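Local coordinates for protein beta-1,4-mannanase (Caldicellulosiruptor saccharolyticus, PDB 1PMH) that binds mannohexaose, and probably mannan chains, through a carbohydrate-binding module of a beta-1,4-mannan-hydrolysing enzyme, at residues K114-S118 and F144-F150. Sequence-based numbering, arbitrary orientation.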
loop_
_atom_site.group_PDB
_atom_site.type_symbol
_atom_site.label_atom_id
_atom_site.label_comp_id
_atom_site.label_asym_id
_atom_site.label_seq_id
_atom_site.Cartn_x
_atom_site.Cartn_y
_atom_site.Cartn_z
ATOM N N LYS A 114 -14.476 -4.346 -1.505
ATOM C CA LYS A 114 -14.500 -4.905 -0.170
ATOM C C LYS A 114 -13.322 -4.402 0.629
ATOM O O LYS A 114 -12.179 -4.776 0.386
ATOM C CB LYS A 114 -14.447 -6.426 -0.308
ATOM C CG LYS A 114 -14.599 -7.180 0.978
ATOM C CD LYS A 114 -15.958 -6.959 1.599
ATOM C CE LYS A 114 -16.051 -7.750 2.878
ATOM N NZ LYS A 114 -17.296 -7.527 3.663
ATOM N N GLU A 115 -13.576 -3.500 1.540
ATOM C CA GLU A 115 -12.544 -2.981 2.399
ATOM C C GLU A 115 -12.144 -4.044 3.405
ATOM O O GLU A 115 -12.981 -4.575 4.125
ATOM C CB GLU A 115 -12.996 -1.705 3.106
ATOM C CG GLU A 115 -13.378 -0.635 2.092
ATOM C CD GLU A 115 -13.798 0.721 2.602
ATOM O OE1 GLU A 115 -13.568 0.949 3.780
ATOM O OE2 GLU A 115 -14.264 1.553 1.803
ATOM N N LEU A 116 -10.847 -4.311 3.465
ATOM C CA LEU A 116 -10.282 -5.167 4.472
ATOM C C LEU A 116 -9.883 -4.440 5.719
ATOM O O LEU A 116 -9.979 -4.981 6.826
ATOM C CB LEU A 116 -9.066 -5.930 3.938
ATOM C CG LEU A 116 -9.285 -6.738 2.647
ATOM C CD1 LEU A 116 -7.986 -7.451 2.337
ATOM C CD2 LEU A 116 -10.487 -7.660 2.763
ATOM N N GLY A 117 -9.428 -3.207 5.586
ATOM C CA GLY A 117 -9.057 -2.416 6.714
ATOM C C GLY A 117 -8.646 -1.036 6.257
ATOM O O GLY A 117 -8.502 -0.768 5.071
ATOM N N SER A 118 -8.558 -0.157 7.241
ATOM C CA SER A 118 -8.238 1.230 6.997
ATOM C C SER A 118 -7.729 1.874 8.252
ATOM O O SER A 118 -8.000 1.391 9.354
ATOM C CB SER A 118 -9.483 1.968 6.513
ATOM O OG SER A 118 -10.524 1.874 7.453
ATOM N N PHE A 144 -4.542 -7.155 7.731
ATOM C CA PHE A 144 -5.985 -7.095 7.831
ATOM C C PHE A 144 -6.599 -8.417 7.428
ATOM O O PHE A 144 -6.087 -9.069 6.513
ATOM C CB PHE A 144 -6.555 -5.978 6.958
ATOM C CG PHE A 144 -6.100 -4.612 7.316
ATOM C CD1 PHE A 144 -6.199 -4.158 8.596
ATOM C CD2 PHE A 144 -5.624 -3.735 6.362
ATOM C CE1 PHE A 144 -5.751 -2.887 8.917
ATOM C CE2 PHE A 144 -5.265 -2.463 6.667
ATOM C CZ PHE A 144 -5.285 -2.038 7.941
ATOM N N ALA A 145 -7.705 -8.778 8.065
ATOM C CA ALA A 145 -8.376 -10.025 7.778
ATOM C C ALA A 145 -9.013 -10.040 6.402
ATOM O O ALA A 145 -9.642 -9.060 5.974
ATOM C CB ALA A 145 -9.452 -10.321 8.816
ATOM N N ILE A 146 -8.919 -11.190 5.733
ATOM C CA ILE A 146 -9.800 -11.520 4.620
ATOM C C ILE A 146 -11.036 -12.183 5.253
ATOM O O ILE A 146 -10.885 -13.237 5.868
ATOM C CB ILE A 146 -9.136 -12.433 3.590
ATOM C CG1 ILE A 146 -7.871 -11.788 3.017
ATOM C CG2 ILE A 146 -10.102 -12.801 2.493
ATOM C CD1 ILE A 146 -7.045 -12.692 2.141
ATOM N N PRO A 147 -12.241 -11.632 5.118
ATOM C CA PRO A 147 -13.420 -12.211 5.773
ATOM C C PRO A 147 -13.740 -13.555 5.145
ATOM O O PRO A 147 -13.434 -13.813 3.981
ATOM C CB PRO A 147 -14.475 -11.133 5.546
ATOM C CG PRO A 147 -14.050 -10.388 4.346
ATOM C CD PRO A 147 -12.561 -10.418 4.354
ATOM N N GLU A 148 -14.437 -14.388 5.914
ATOM C CA GLU A 148 -14.746 -15.756 5.516
ATOM C C GLU A 148 -15.469 -15.780 4.160
ATOM O O GLU A 148 -15.202 -16.638 3.304
ATOM C CB GLU A 148 -15.496 -16.461 6.658
ATOM C CG GLU A 148 -14.695 -16.484 7.963
ATOM C CD GLU A 148 -14.823 -15.274 8.897
ATOM O OE1 GLU A 148 -14.243 -14.173 8.671
ATOM O OE2 GLU A 148 -15.495 -15.450 9.942
ATOM N N ASP A 149 -16.388 -14.830 3.938
ATOM C CA ASP A 149 -17.155 -14.813 2.692
ATOM C C ASP A 149 -16.320 -14.426 1.480
ATOM O O ASP A 149 -16.790 -14.607 0.357
ATOM C CB ASP A 149 -18.417 -13.949 2.792
ATOM C CG ASP A 149 -18.167 -12.467 2.692
ATOM O OD1 ASP A 149 -17.215 -11.968 3.290
ATOM O OD2 ASP A 149 -18.973 -11.691 2.122
ATOM N N PHE A 150 -15.100 -13.919 1.669
ATOM C CA PHE A 150 -14.148 -13.685 0.560
ATOM C C PHE A 150 -13.130 -14.778 0.361
ATOM O O PHE A 150 -12.271 -14.650 -0.521
ATOM C CB PHE A 150 -13.480 -12.305 0.743
ATOM C CG PHE A 150 -14.190 -11.212 0.001
ATOM C CD1 PHE A 150 -15.525 -10.929 0.227
ATOM C CD2 PHE A 150 -13.540 -10.523 -1.020
ATOM C CE1 PHE A 150 -16.175 -9.993 -0.592
ATOM C CE2 PHE A 150 -14.178 -9.623 -1.768
ATOM C CZ PHE A 150 -15.495 -9.354 -1.585
HETATM O O HOH W 1 -11.310 -7.343 7.174
#
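The Phe-144 ring lies flat on the backbone of Gly-117. Gly-117 CA sits over the middle of one ring face, 3.6 Å from the centroid and 7° off the normal, a CH-pi contact. Leu-116 O and Ser-118 N approach the ring obliquely.

The Phe-150 ring carries the Lys-114 chain on one face. Lys-114 CG is 3.6 Å from the centroid and 16° off the normal, a second CH-pi contact. The carboxylate carbon of Asp-149, CG, lies in plane at the ring edge. Lys-114 has CG anti to the backbone N (chi1 -174°) and bends at chi2. This course lays CG over the face, with CB and CD beyond the rim, near CZ and CE1, and brings CE to 3.6 Å from Pro-147 CG. Lys-114 has two conformers; in the one described, NZ ends 4.5 Å from Asp-149 OD1, too far for a salt bridge. Lys-154 makes a cation-pi contact with the same ring.

Between the two aromatics, Leu-116 fills the middle. Its CB meets Phe-144 CB, and its CD2 reaches Pro-147 CD at 3.8 Å.

Leu-116 and Gly-117 form a classic beta bulge opposite Val-107. Strands 114-122 and 135-145 belong to the two different sheets of the jellyroll sandwich, so the contact joins these sheets near the surface. On the mannan side, Glu-115, in one of its two conformers, touches a bound mannose and forms a salt bridge with Lys-106.

No direct hydrogen bond crosses between the segments. One water donates to both Leu-116 O and Ala-145 O, at 2.7 Å each, and bridges the two carbonyls. The contact therefore rests on CH-pi and apolar packing. In this lysine conformer, the Lys-114 and Asp-149 charges probably add only a weak attraction.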